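Local coordinates for protein acetyltransferase (Sinorhizobium meliloti, PDB 4JXR) that probably transfers an acetyl group from acetyl-CoA to an acceptor, as a GNAT-family enzyme of the phosphinothricin acetyltransferase type, at residues A[5-10]-A[58-63]; A[15-20]-A[67-72]; A[81-86]-A[178-183]; A[121-126]-A[159-164]. All coordinates share one frame; numbering follows the deposited sequence. Where two conformers were deposited one is given.

Interaction 1: A[5-10]-A[58-63]; sequences TLRDAV and VALDER
Arg7 and Val58 form an antiparallel hydrogen-bonded pair and hold the two strands together. Val58 N gives Arg7 O a nearly straight bond of 2.8 Å. The return bond from Arg7 N to Val58 O is 3.1 Å. Further along, Leu60 N reaches Thr5 O at 2.9 Å.

Arg7 CG lies between the backbone N and the carbonyl carbon (chi1 61°), and the chain then runs extended to NE, which lays it along Val58. Val58 CG2 sits over one face of the guanidinium, toward its rim, 3.6 Å from Arg7 NH1. Leu60 crosses the arginine at about a right angle, with CD1 3.8 Å from Arg7 NE. On the other face of the sheet, Leu6 CD2 touches Ala59 CB at 3.7 Å.

The guanidinium is fixed from outside this apolar bed. Arg7 NH1 bonds to Asp8 O, almost in the guanidinium plane, and forms a salt bridge to Asp13. At the exposed end two waters bridge Leu60 O to Thr5, one through its N and one through OG1. Leu6 and Ala59 face helix 100-115, touching Leu104 and Ile100. Strand 5-8 is an outermost strand of the chain's sheet, as the first strand is in the GNAT fold.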
loop_
_atom_site.group_PDB
_atom_site.type_symbol
_atom_site.label_atom_id
_atom_site.label_comp_id
_atom_site.label_asym_id
_atom_site.label_seq_id
_atom_site.Cartn_x
_atom_site.Cartn_y
_atom_site.Cartn_z
ATOM N N THR A 5 14.834 5.565 -26.457
ATOM C CA THR A 5 13.920 4.877 -27.350
ATOM C C THR A 5 12.959 4.068 -26.507
ATOM O O THR A 5 13.353 3.060 -25.935
ATOM C CB THR A 5 14.692 3.977 -28.317
ATOM O OG1 THR A 5 15.677 4.768 -29.032
ATOM C CG2 THR A 5 13.775 3.295 -29.249
ATOM N N LEU A 6 11.715 4.508 -26.445
ATOM C CA LEU A 6 10.713 3.849 -25.662
ATOM C C LEU A 6 9.629 3.310 -26.553
ATOM O O LEU A 6 9.348 3.868 -27.639
ATOM C CB LEU A 6 10.041 4.838 -24.672
ATOM C CG LEU A 6 10.934 5.637 -23.762
ATOM C CD1 LEU A 6 10.085 6.395 -22.766
ATOM C CD2 LEU A 6 11.976 4.813 -23.062
ATOM N N ARG A 7 8.937 2.265 -26.120
ATOM C CA ARG A 7 7.724 1.825 -26.741
ATOM C C ARG A 7 6.925 1.018 -25.707
ATOM O O ARG A 7 7.469 0.607 -24.674
ATOM C CB ARG A 7 7.989 0.982 -28.021
ATOM C CG ARG A 7 8.787 -0.288 -27.749
ATOM C CD ARG A 7 8.661 -1.282 -28.884
ATOM N NE ARG A 7 9.534 -2.436 -28.759
ATOM C CZ ARG A 7 9.359 -3.427 -27.881
ATOM N NH1 ARG A 7 8.257 -3.517 -27.137
ATOM N NH2 ARG A 7 10.249 -4.395 -27.792
ATOM N N ASP A 8 5.671 0.729 -26.010
ATOM C CA ASP A 8 4.909 -0.067 -25.126
ATOM C C ASP A 8 5.425 -1.485 -25.071
ATOM O O ASP A 8 5.872 -2.058 -26.100
ATOM C CB ASP A 8 3.416 -0.048 -25.475
ATOM C CG ASP A 8 2.733 1.198 -24.925
ATOM O OD1 ASP A 8 3.411 2.205 -24.743
ATOM O OD2 ASP A 8 1.527 1.115 -24.655
ATOM N N ALA A 9 5.357 -2.104 -23.909
ATOM C CA ALA A 9 5.745 -3.483 -23.749
ATOM C C ALA A 9 4.758 -4.409 -24.427
ATOM O O ALA A 9 3.556 -4.164 -24.426
ATOM C CB ALA A 9 5.783 -3.805 -22.253
ATOM N N VAL A 10 5.262 -5.539 -24.912
ATOM C CA VAL A 10 4.449 -6.605 -25.479
ATOM C C VAL A 10 4.872 -7.891 -24.832
ATOM O O VAL A 10 5.940 -8.011 -24.192
ATOM C CB VAL A 10 4.563 -6.655 -27.038
ATOM C CG1 VAL A 10 3.991 -5.373 -27.632
ATOM C CG2 VAL A 10 5.966 -6.902 -27.465
ATOM N N VAL A 58 8.735 -0.151 -22.260
ATOM C CA VAL A 58 10.124 -0.564 -22.237
ATOM C C VAL A 58 11.002 0.515 -22.868
ATOM O O VAL A 58 10.561 1.291 -23.718
ATOM C CB VAL A 58 10.354 -1.906 -22.956
ATOM C CG1 VAL A 58 9.681 -3.045 -22.199
ATOM C CG2 VAL A 58 9.866 -1.873 -24.406
ATOM N N ALA A 59 12.253 0.501 -22.433
ATOM C CA ALA A 59 13.343 1.273 -23.045
ATOM C C ALA A 59 14.259 0.295 -23.784
ATOM O O ALA A 59 14.542 -0.792 -23.285
ATOM C CB ALA A 59 14.158 2.018 -22.000
ATOM N N LEU A 60 14.685 0.718 -24.955
ATOM C CA LEU A 60 15.483 -0.115 -25.849
ATOM C C LEU A 60 16.849 0.473 -26.074
ATOM O O LEU A 60 17.038 1.682 -26.118
ATOM C CB LEU A 60 14.827 -0.150 -27.231
ATOM C CG LEU A 60 13.353 -0.551 -27.281
ATOM C CD1 LEU A 60 12.855 -0.570 -28.732
ATOM C CD2 LEU A 60 13.052 -1.869 -26.564
ATOM N N ASP A 61 17.822 -0.407 -26.274
ATOM C CA ASP A 61 19.131 0.015 -26.775
ATOM C C ASP A 61 19.082 0.218 -28.281
ATOM O O ASP A 61 18.054 0.083 -28.910
ATOM C CB ASP A 61 20.217 -0.971 -26.278
ATOM C CG ASP A 61 20.242 -2.334 -27.038
ATOM O OD1 ASP A 61 19.555 -2.472 -28.036
ATOM O OD2 ASP A 61 20.970 -3.254 -26.588
ATOM N N GLU A 62 20.236 0.548 -28.864
ATOM C CA GLU A 62 20.327 0.943 -30.279
ATOM C C GLU A 62 20.000 -0.211 -31.223
ATOM O O GLU A 62 19.690 0.005 -32.400
ATOM C CB GLU A 62 21.716 1.523 -30.596
ATOM C CG GLU A 62 22.880 0.609 -30.248
ATOM C CD GLU A 62 24.239 1.245 -30.509
ATOM O OE1 GLU A 62 24.298 2.454 -30.833
ATOM O OE2 GLU A 62 25.253 0.531 -30.379
ATOM N N ARG A 63 20.124 -1.432 -30.729
ATOM C CA ARG A 63 19.769 -2.635 -31.481
ATOM C C ARG A 63 18.365 -3.138 -31.220
ATOM O O ARG A 63 17.973 -4.166 -31.728
ATOM C CB ARG A 63 20.741 -3.739 -31.134
ATOM C CG ARG A 63 22.173 -3.318 -31.462
ATOM C CD ARG A 63 23.025 -4.441 -32.007
ATOM N NE ARG A 63 24.322 -3.912 -32.429
ATOM C CZ ARG A 63 24.610 -3.436 -33.645
ATOM N NH1 ARG A 63 23.695 -3.429 -34.621
ATOM N NH2 ARG A 63 25.814 -2.986 -33.880
HETATM O O HOH W 1 16.507 4.012 -24.638
HETATM O O HOH W 2 18.226 3.449 -27.921
#

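Interaction 2: A[15-20]-A[67-72]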
loop_
_atom_site.group_PDB
_atom_site.type_symbol
_atom_site.label_atom_id
_atom_site.label_comp_id
_atom_site.label_asym_id
_atom_site.label_seq_id
_atom_site.Cartn_x
_atom_site.Cartn_y
_atom_site.Cartn_z
ATOM N N ARG A 15 10.637 -11.989 -21.269
ATOM C CA ARG A 15 11.869 -12.628 -20.844
ATOM C C ARG A 15 12.894 -11.598 -20.332
ATOM O O ARG A 15 13.507 -11.758 -19.264
ATOM C CB ARG A 15 12.430 -13.484 -21.984
ATOM C CG ARG A 15 13.622 -14.290 -21.553
ATOM C CD ARG A 15 13.910 -15.369 -22.590
ATOM N NE ARG A 15 14.888 -16.331 -22.133
ATOM C CZ ARG A 15 16.163 -16.284 -22.498
ATOM N NH1 ARG A 15 16.574 -15.406 -23.379
ATOM N NH2 ARG A 15 16.997 -17.177 -21.997
ATOM N N SER A 16 13.065 -10.523 -21.117
ATOM C CA SER A 16 13.968 -9.459 -20.731
ATOM C C SER A 16 13.498 -8.715 -19.475
ATOM O O SER A 16 14.321 -8.433 -18.593
ATOM C CB SER A 16 14.107 -8.455 -21.858
ATOM O OG SER A 16 14.714 -9.020 -23.044
ATOM N N ILE A 17 12.208 -8.428 -19.389
ATOM C CA ILE A 17 11.655 -7.793 -18.205
ATOM C C ILE A 17 11.928 -8.632 -16.959
ATOM O O ILE A 17 12.344 -8.130 -15.906
ATOM C CB ILE A 17 10.166 -7.550 -18.403
ATOM C CG1 ILE A 17 9.916 -6.401 -19.387
ATOM C CG2 ILE A 17 9.449 -7.301 -17.081
ATOM C CD1 ILE A 17 8.534 -6.349 -19.947
ATOM N N THR A 18 11.727 -9.950 -17.085
ATOM C CA THR A 18 11.924 -10.860 -15.978
ATOM C C THR A 18 13.368 -10.840 -15.509
ATOM O O THR A 18 13.647 -10.868 -14.331
ATOM C CB THR A 18 11.423 -12.260 -16.355
ATOM O OG1 THR A 18 10.028 -12.220 -16.656
ATOM C CG2 THR A 18 11.638 -13.249 -15.230
ATOM N N GLU A 19 14.265 -10.858 -16.492
ATOM C CA GLU A 19 15.702 -10.813 -16.139
ATOM C C GLU A 19 16.228 -9.479 -15.409
ATOM O O GLU A 19 16.979 -9.434 -14.411
ATOM C CB GLU A 19 16.610 -11.085 -17.335
ATOM C CG GLU A 19 18.099 -11.094 -16.916
ATOM C CD GLU A 19 18.389 -11.944 -15.654
ATOM O OE1 GLU A 19 19.040 -11.455 -14.656
ATOM O OE2 GLU A 19 17.963 -13.118 -15.671
ATOM N N ILE A 20 15.640 -8.374 -15.923
ATOM C CA ILE A 20 15.896 -7.089 -15.316
ATOM C C ILE A 20 15.390 -7.083 -13.891
ATOM O O ILE A 20 16.078 -6.653 -12.961
ATOM C CB ILE A 20 15.314 -5.939 -16.145
ATOM C CG1 ILE A 20 16.039 -5.826 -17.476
ATOM C CG2 ILE A 20 15.359 -4.629 -15.415
ATOM C CD1 ILE A 20 15.318 -4.994 -18.514
ATOM N N ILE A 67 16.263 -2.817 -22.290
ATOM C CA ILE A 67 17.251 -2.538 -21.248
ATOM C C ILE A 67 16.661 -1.906 -19.995
ATOM O O ILE A 67 17.360 -1.678 -19.037
ATOM C CB ILE A 67 18.428 -1.702 -21.805
ATOM C CG1 ILE A 67 17.938 -0.385 -22.381
ATOM C CG2 ILE A 67 19.188 -2.537 -22.858
ATOM C CD1 ILE A 67 19.018 0.571 -22.767
ATOM N N GLY A 68 15.358 -1.627 -20.005
ATOM C CA GLY A 68 14.661 -1.132 -18.843
ATOM C C GLY A 68 13.185 -1.198 -19.106
ATOM O O GLY A 68 12.760 -1.357 -20.239
ATOM N N TYR A 69 12.383 -1.035 -18.031
ATOM C CA TYR A 69 10.928 -1.026 -18.208
ATOM C C TYR A 69 10.320 -0.208 -17.089
ATOM O O TYR A 69 10.957 0.069 -16.069
ATOM C CB TYR A 69 10.346 -2.437 -18.277
ATOM C CG TYR A 69 10.342 -3.194 -16.969
ATOM C CD1 TYR A 69 11.453 -3.949 -16.557
ATOM C CD2 TYR A 69 9.264 -3.190 -16.141
ATOM C CE1 TYR A 69 11.449 -4.621 -15.387
ATOM C CE2 TYR A 69 9.260 -3.855 -14.965
ATOM C CZ TYR A 69 10.342 -4.602 -14.567
ATOM O OH TYR A 69 10.390 -5.296 -13.388
ATOM N N ALA A 70 9.070 0.161 -17.296
ATOM C CA ALA A 70 8.343 0.929 -16.293
ATOM C C ALA A 70 6.859 0.725 -16.499
ATOM O O ALA A 70 6.403 0.509 -17.623
ATOM C CB ALA A 70 8.668 2.402 -16.400
ATOM N N TYR A 71 6.113 0.864 -15.422
ATOM C CA TYR A 71 4.669 0.830 -15.534
ATOM C C TYR A 71 4.046 1.662 -14.454
ATOM O O TYR A 71 4.673 1.951 -13.427
ATOM C CB TYR A 71 4.109 -0.615 -15.514
ATOM C CG TYR A 71 4.428 -1.389 -14.273
ATOM C CD1 TYR A 71 3.663 -1.289 -13.119
ATOM C CD2 TYR A 71 5.447 -2.318 -14.259
ATOM C CE1 TYR A 71 3.982 -2.007 -11.987
ATOM C CE2 TYR A 71 5.735 -3.045 -13.123
ATOM C CZ TYR A 71 4.996 -2.886 -11.999
ATOM O OH TYR A 71 5.280 -3.644 -10.890
ATOM N N ALA A 72 2.798 2.048 -14.671
ATOM C CA ALA A 72 1.946 2.559 -13.636
ATOM C C ALA A 72 0.959 1.500 -13.237
ATOM O O ALA A 72 0.568 0.656 -14.057
ATOM C CB ALA A 72 1.200 3.810 -14.105
#
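The apolar core between the first helix of the GNAT fold and its central sheet is built here from Ile17, Ile20 and Tyr69. Helix 15-20 lies across strand 67-72 at 91°, with the two axes 8.4 Å apart at their closest. No hydrogen bond joins them.

Ile17 CG2 stands over the centre of the Tyr69 ring in a CH-pi contact, 3.8 Å from the centroid and 12° off the ring normal. This branch is anti to the backbone N of Ile17. The other branch, CG1, rests on the root of the ring, 4.0 Å from Tyr69 CG. Ile20, one turn on, slides past Tyr69 in the opposite direction, with CG2 3.9 Å from Tyr69 CE1. Its CD1 rests on the peptide between Ile67 and Gly68, 3.7 Å from Gly68 N.

Ile67 and Gly68 both face Ala59 in a classic beta bulge. Tyr69 also meets the ring of Tyr90 on strand 84-91 and touches Met42 of helix 39-51. Ile67 and Ala70 point to the other side of the sheet, against Ile100 and Leu104 of helix 100-115. Strand 66-74 is therefore sandwiched between helices, with strands 56-60 and 84-91 as its neighbours.

Interaction 3: A[81-86]-A[178-183]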
loop_
_atom_site.group_PDB
_atom_site.type_symbol
_atom_site.label_atom_id
_atom_site.label_comp_id
_atom_site.label_asym_id
_atom_site.label_seq_id
_atom_site.Cartn_x
_atom_site.Cartn_y
_atom_site.Cartn_z
ATOM N N TYR A 81 -9.379 5.073 -4.517
ATOM C CA TYR A 81 -8.046 5.322 -5.022
ATOM C C TYR A 81 -7.937 5.300 -6.539
ATOM O O TYR A 81 -6.852 5.371 -7.086
ATOM C CB TYR A 81 -7.046 4.307 -4.470
ATOM C CG TYR A 81 -6.671 4.410 -3.023
ATOM C CD1 TYR A 81 -6.032 5.540 -2.517
ATOM C CD2 TYR A 81 -6.836 3.338 -2.162
ATOM C CE1 TYR A 81 -5.512 5.543 -1.216
ATOM C CE2 TYR A 81 -6.352 3.353 -0.833
ATOM C CZ TYR A 81 -5.725 4.464 -0.388
ATOM O OH TYR A 81 -5.213 4.497 0.910
ATOM N N ARG A 82 -9.068 5.205 -7.272
ATOM C CA ARG A 82 -8.957 4.938 -8.707
ATOM C C ARG A 82 -8.267 6.033 -9.507
ATOM O O ARG A 82 -7.748 5.733 -10.594
ATOM C CB ARG A 82 -10.330 4.607 -9.302
ATOM C CG ARG A 82 -11.349 5.739 -9.259
ATOM C CD ARG A 82 -12.746 5.171 -9.486
ATOM N NE ARG A 82 -13.818 6.163 -9.456
ATOM C CZ ARG A 82 -14.344 6.685 -8.355
ATOM N NH1 ARG A 82 -13.907 6.328 -7.163
ATOM N NH2 ARG A 82 -15.346 7.557 -8.456
ATOM N N PHE A 83 -8.240 7.257 -9.031
ATOM C CA PHE A 83 -7.562 8.356 -9.726
ATOM C C PHE A 83 -6.101 8.498 -9.331
ATOM O O PHE A 83 -5.422 9.414 -9.813
ATOM C CB PHE A 83 -8.295 9.688 -9.495
ATOM C CG PHE A 83 -9.723 9.612 -9.957
ATOM C CD1 PHE A 83 -10.048 9.640 -11.280
ATOM C CD2 PHE A 83 -10.744 9.450 -9.029
ATOM C CE1 PHE A 83 -11.393 9.479 -11.674
ATOM C CE2 PHE A 83 -12.066 9.293 -9.432
ATOM C CZ PHE A 83 -12.369 9.320 -10.731
ATOM N N LEU A 84 -5.602 7.605 -8.481
ATOM C CA LEU A 84 -4.197 7.562 -8.020
ATOM C C LEU A 84 -3.495 6.401 -8.690
ATOM O O LEU A 84 -3.977 5.271 -8.689
ATOM C CB LEU A 84 -4.204 7.365 -6.516
ATOM C CG LEU A 84 -2.824 7.122 -5.863
ATOM C CD1 LEU A 84 -1.910 8.289 -6.025
ATOM C CD2 LEU A 84 -2.998 6.756 -4.410
ATOM N N VAL A 85 -2.317 6.674 -9.221
ATOM C CA VAL A 85 -1.438 5.666 -9.766
ATOM C C VAL A 85 -0.085 5.729 -9.043
ATOM O O VAL A 85 0.304 6.755 -8.482
ATOM C CB VAL A 85 -1.221 5.805 -11.273
ATOM C CG1 VAL A 85 -2.382 5.223 -12.038
ATOM C CG2 VAL A 85 -0.962 7.247 -11.687
ATOM N N GLU A 86 0.609 4.606 -9.069
ATOM C CA GLU A 86 1.939 4.471 -8.523
ATOM C C GLU A 86 2.865 4.066 -9.644
ATOM O O GLU A 86 2.538 3.155 -10.428
ATOM C CB GLU A 86 1.936 3.390 -7.460
ATOM C CG GLU A 86 3.299 3.088 -6.875
ATOM C CD GLU A 86 3.266 2.157 -5.696
ATOM O OE1 GLU A 86 2.215 1.932 -5.107
ATOM O OE2 GLU A 86 4.357 1.632 -5.327
ATOM N N VAL A 178 -16.174 7.939 -17.380
ATOM C CA VAL A 178 -15.111 7.763 -18.351
ATOM C C VAL A 178 -13.857 7.383 -17.582
ATOM O O VAL A 178 -13.627 7.828 -16.432
ATOM C CB VAL A 178 -14.783 8.978 -19.233
ATOM C CG1 VAL A 178 -16.025 9.559 -19.910
ATOM C CG2 VAL A 178 -14.184 10.099 -18.483
ATOM N N TYR A 179 -13.078 6.500 -18.199
ATOM C CA TYR A 179 -11.848 6.011 -17.585
ATOM C C TYR A 179 -11.042 7.198 -17.089
ATOM O O TYR A 179 -10.916 8.151 -17.808
ATOM C CB TYR A 179 -11.057 5.216 -18.642
ATOM C CG TYR A 179 -9.809 4.507 -18.098
ATOM C CD1 TYR A 179 -9.906 3.237 -17.613
ATOM C CD2 TYR A 179 -8.570 5.118 -18.087
ATOM C CE1 TYR A 179 -8.793 2.548 -17.121
ATOM C CE2 TYR A 179 -7.464 4.469 -17.569
ATOM C CZ TYR A 179 -7.558 3.173 -17.111
ATOM O OH TYR A 179 -6.432 2.559 -16.630
ATOM N N PRO A 180 -10.440 7.113 -15.870
ATOM C CA PRO A 180 -10.359 5.935 -14.971
ATOM C C PRO A 180 -11.462 5.888 -13.923
ATOM O O PRO A 180 -11.383 5.084 -12.987
ATOM C CB PRO A 180 -8.965 6.106 -14.346
ATOM C CG PRO A 180 -8.861 7.604 -14.217
ATOM C CD PRO A 180 -9.502 8.153 -15.469
ATOM N N ASP A 181 -12.521 6.699 -14.056
ATOM C CA ASP A 181 -13.645 6.616 -13.123
ATOM C C ASP A 181 -14.275 5.246 -13.132
ATOM O O ASP A 181 -14.929 4.865 -12.150
ATOM C CB ASP A 181 -14.715 7.653 -13.504
ATOM C CG ASP A 181 -15.780 7.765 -12.478
ATOM O OD1 ASP A 181 -15.481 7.979 -11.296
ATOM O OD2 ASP A 181 -16.986 7.665 -12.847
ATOM N N THR A 182 -14.131 4.533 -14.228
ATOM C CA THR A 182 -14.695 3.216 -14.413
ATOM C C THR A 182 -13.922 2.073 -13.741
ATOM O O THR A 182 -14.370 0.936 -13.762
ATOM C CB THR A 182 -14.807 2.922 -15.902
ATOM O OG1 THR A 182 -13.525 3.172 -16.477
ATOM C CG2 THR A 182 -15.804 3.846 -16.556
ATOM N N LEU A 183 -12.731 2.362 -13.171
ATOM C CA LEU A 183 -11.951 1.331 -12.487
ATOM C C LEU A 183 -12.511 1.055 -11.116
ATOM O O LEU A 183 -12.916 1.937 -10.368
ATOM C CB LEU A 183 -10.501 1.766 -12.309
ATOM C CG LEU A 183 -9.601 1.658 -13.512
ATOM C CD1 LEU A 183 -8.288 2.328 -13.204
ATOM C CD2 LEU A 183 -9.357 0.223 -13.856
#
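Each segment contains a type I beta turn, one from Tyr81 to Leu84 and the other from Pro180 to Leu183. The first leads into strand 84-91. The second follows a cis peptide bond before Pro180 and belongs to the C-terminal tail. The backbones approach most closely at Arg82 and Leu183, whose CA atoms are 6.0 Å apart.

Arg82 is extended from CG to NE and lies alongside Asp181. Two nitrogens grip one oxygen side-on: Arg82 NH2 is 2.9 Å from Asp181 OD1, and Arg82 NE is 3.1 Å from it. Both bonds lie close to the guanidinium plane. The carboxylate is turned 44° from that plane; NE meets OD1 from above the carboxylate plane, while NH2 comes nearly along the C-O axis. A weak bond also runs from Arg82 NE to Asp181 O.

Phe83 lies over one face of the Arg82 guanidinium, its CE2 3.5 Å above the plane. Asp181 OD1 lies at its ring edge, 3.4 Å from Phe83 CZ, and ring and carboxylate are nearly coplanar. Pro180 CG touches Phe83 CD1 at 3.8 Å.

Gly177 N bonds to Asp181 OD2, and Thr79 O accepts from Arg82 NH1. Arg82 also packs on Phe151 of the second subunit. The opposite charges probably offset each other, with Arg185 NH1 also bonded to Asp181 O, and this side-on grip ties the tail to the start of strand 84-91.

Interaction 4: A[121-126]-A[159-164]; sequences IAVIGG and TAFMQR
Ile124 and Met162, a selenomethionine, meet on the tightly packed face, with Ile124 CD1 3.5 Å from Met162 SE. Met162 CG is anti to the carbonyl carbon (chi1 -53°) and the chain then runs extended to SE (chi2 -174°), which sets the selenium against the isoleucine methyl. Ala122 and Ala160 complete this face, and Ile124 CB is 4.1 Å from Ala160 CB. Helix 129-137 covers it through His135 and Ser131.

Four backbone bonds join the antiparallel strands. The Ala122 and Met162 pair exchanges two, and so does the Ile124 and Ala160 pair. The bond from Ile124 N to Ala160 O is nearly straight, at 2.8 Å.

The opposite face carries Ile121, Val123, Phe161 and Thr159. Val123 CG1 lies over one face of the Phe161 ring, 4.3 Å from its centroid, and also touches Thr159 CG2 at 3.6 Å. Ile121 CD1 comes to the ring edge, 4.0 Å from Phe161 CD2. The second subunit covers this face: its own Phe161 meets this ring, and its Tyr81 packs on Val123.

Toward solvent the contact runs out at Gly126, which is partly exposed and whose N bonds to Tyr32 OH. Strand 119-125 here pairs with strand 155-165 on the side away from strand 84-91, within the C-terminal half of the GNAT sheet and at the subunit interface.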
loop_
_atom_site.group_PDB
_atom_site.type_symbol
_atom_site.label_atom_id
_atom_site.label_comp_id
_atom_site.label_asym_id
_atom_site.label_seq_id
_atom_site.Cartn_x
_atom_site.Cartn_y
_atom_site.Cartn_z
ATOM N N ILE A 121 1.948 8.566 -7.061
ATOM C CA ILE A 121 2.792 8.298 -5.898
ATOM C C ILE A 121 3.926 7.391 -6.292
ATOM O O ILE A 121 3.777 6.485 -7.101
ATOM C CB ILE A 121 1.902 7.711 -4.733
ATOM C CG1 ILE A 121 2.601 7.569 -3.388
ATOM C CG2 ILE A 121 1.299 6.375 -5.099
ATOM C CD1 ILE A 121 1.613 7.336 -2.237
ATOM N N ALA A 122 5.093 7.643 -5.706
ATOM C CA ALA A 122 6.237 6.760 -5.766
ATOM C C ALA A 122 6.528 6.275 -4.339
ATOM O O ALA A 122 6.584 7.059 -3.410
ATOM C CB ALA A 122 7.451 7.454 -6.327
ATOM N N VAL A 123 6.689 4.976 -4.217
ATOM C CA VAL A 123 7.037 4.316 -2.951
ATOM C C VAL A 123 8.425 3.767 -3.151
ATOM O O VAL A 123 8.599 2.796 -3.902
ATOM C CB VAL A 123 6.022 3.227 -2.588
ATOM C CG1 VAL A 123 6.457 2.574 -1.271
ATOM C CG2 VAL A 123 4.621 3.779 -2.506
ATOM N N ILE A 124 9.433 4.431 -2.621
ATOM C CA ILE A 124 10.833 4.245 -2.980
ATOM C C ILE A 124 11.500 3.357 -1.950
ATOM O O ILE A 124 11.770 3.753 -0.810
ATOM C CB ILE A 124 11.535 5.579 -3.119
ATOM C CG1 ILE A 124 10.802 6.340 -4.320
ATOM C CG2 ILE A 124 13.022 5.382 -3.435
ATOM C CD1 ILE A 124 11.312 7.726 -4.561
ATOM N N GLY A 125 11.780 2.133 -2.347
ATOM C CA GLY A 125 12.434 1.160 -1.474
ATOM C C GLY A 125 13.804 1.604 -1.086
ATOM O O GLY A 125 14.622 2.100 -1.885
ATOM N N GLY A 126 14.073 1.463 0.185
ATOM C CA GLY A 126 15.342 1.909 0.713
ATOM C C GLY A 126 15.515 3.381 0.788
ATOM O O GLY A 126 16.587 3.833 1.207
ATOM N N THR A 159 11.536 3.620 3.783
ATOM C CA THR A 159 10.733 3.636 2.574
ATOM C C THR A 159 10.213 5.059 2.364
ATOM O O THR A 159 9.521 5.568 3.224
ATOM C CB THR A 159 9.576 2.632 2.663
ATOM O OG1 THR A 159 10.089 1.348 3.067
ATOM C CG2 THR A 159 8.891 2.480 1.333
ATOM N N ALA A 160 10.591 5.696 1.268
ATOM C CA ALA A 160 10.200 7.085 1.022
ATOM C C ALA A 160 8.940 7.130 0.181
ATOM O O ALA A 160 8.750 6.325 -0.713
ATOM C CB ALA A 160 11.293 7.845 0.322
ATOM N N PHE A 161 8.065 8.068 0.485
ATOM C CA PHE A 161 6.823 8.301 -0.273
ATOM C C PHE A 161 6.919 9.664 -0.914
ATOM O O PHE A 161 7.173 10.661 -0.220
ATOM C CB PHE A 161 5.624 8.266 0.647
ATOM C CG PHE A 161 5.256 6.845 1.080
ATOM C CD1 PHE A 161 6.105 6.040 1.826
ATOM C CD2 PHE A 161 4.107 6.288 0.685
ATOM C CE1 PHE A 161 5.758 4.743 2.198
ATOM C CE2 PHE A 161 3.756 4.972 1.066
ATOM C CZ PHE A 161 4.626 4.244 1.802
HETATM N N MSE A 162 6.714 9.719 -2.214
HETATM C CA MSE A 162 6.721 10.986 -2.952
HETATM C C MSE A 162 5.454 11.079 -3.767
HETATM O O MSE A 162 4.830 10.064 -4.086
HETATM C CB MSE A 162 7.913 11.084 -3.868
HETATM C CG MSE A 162 9.241 10.834 -3.119
HETATM SE SE MSE A 162 10.769 11.144 -4.252
HETATM C CE MSE A 162 10.733 13.059 -4.326
ATOM N N GLN A 163 5.090 12.287 -4.166
ATOM C CA GLN A 163 3.815 12.482 -4.881
ATOM C C GLN A 163 3.956 13.636 -5.865
ATOM O O GLN A 163 4.616 14.621 -5.573
ATOM C CB GLN A 163 2.685 12.751 -3.910
ATOM C CG GLN A 163 1.309 12.758 -4.516
ATOM C CD GLN A 163 0.230 12.857 -3.471
ATOM O OE1 GLN A 163 0.436 12.523 -2.312
ATOM N NE2 GLN A 163 -0.920 13.296 -3.905
ATOM N N ARG A 164 3.242 13.541 -6.975
ATOM C CA ARG A 164 3.126 14.552 -8.027
ATOM C C ARG A 164 1.602 14.615 -8.377
ATOM O O ARG A 164 1.057 13.566 -8.689
ATOM C CB ARG A 164 3.950 14.133 -9.270
ATOM C CG ARG A 164 4.054 15.252 -10.310
ATOM C CD ARG A 164 4.555 14.685 -11.644
ATOM N NE ARG A 164 4.848 15.670 -12.668
ATOM C CZ ARG A 164 3.990 16.197 -13.532
ATOM N NH1 ARG A 164 2.678 16.010 -13.416
ATOM N NH2 ARG A 164 4.476 16.921 -14.529
#

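How the interactions relate
All four interactions reach the same mixed sheet. Interactions 1 and 2 are neighbours, with centres about 10 Å apart. They join where Ala59 O and Ile67 N lie 2.8 Å apart, a probable hydrogen bond. Interactions 3 and 4 meet in the same way, with Val85 O 2.8 Å from Ile121 N, and both touch the second subunit. Ala72 packs on Val85 and so links interaction 2 to interaction 3. Residues that bind acetyl-CoA lie near three of the contacts. The side chain of Leu91 is about 4 Å from Gly68 and about 6 Å from the side chain of Ala59, and that of His128 about 5 Å from that of Ile124. Interaction 3 lies away from the annotated sites.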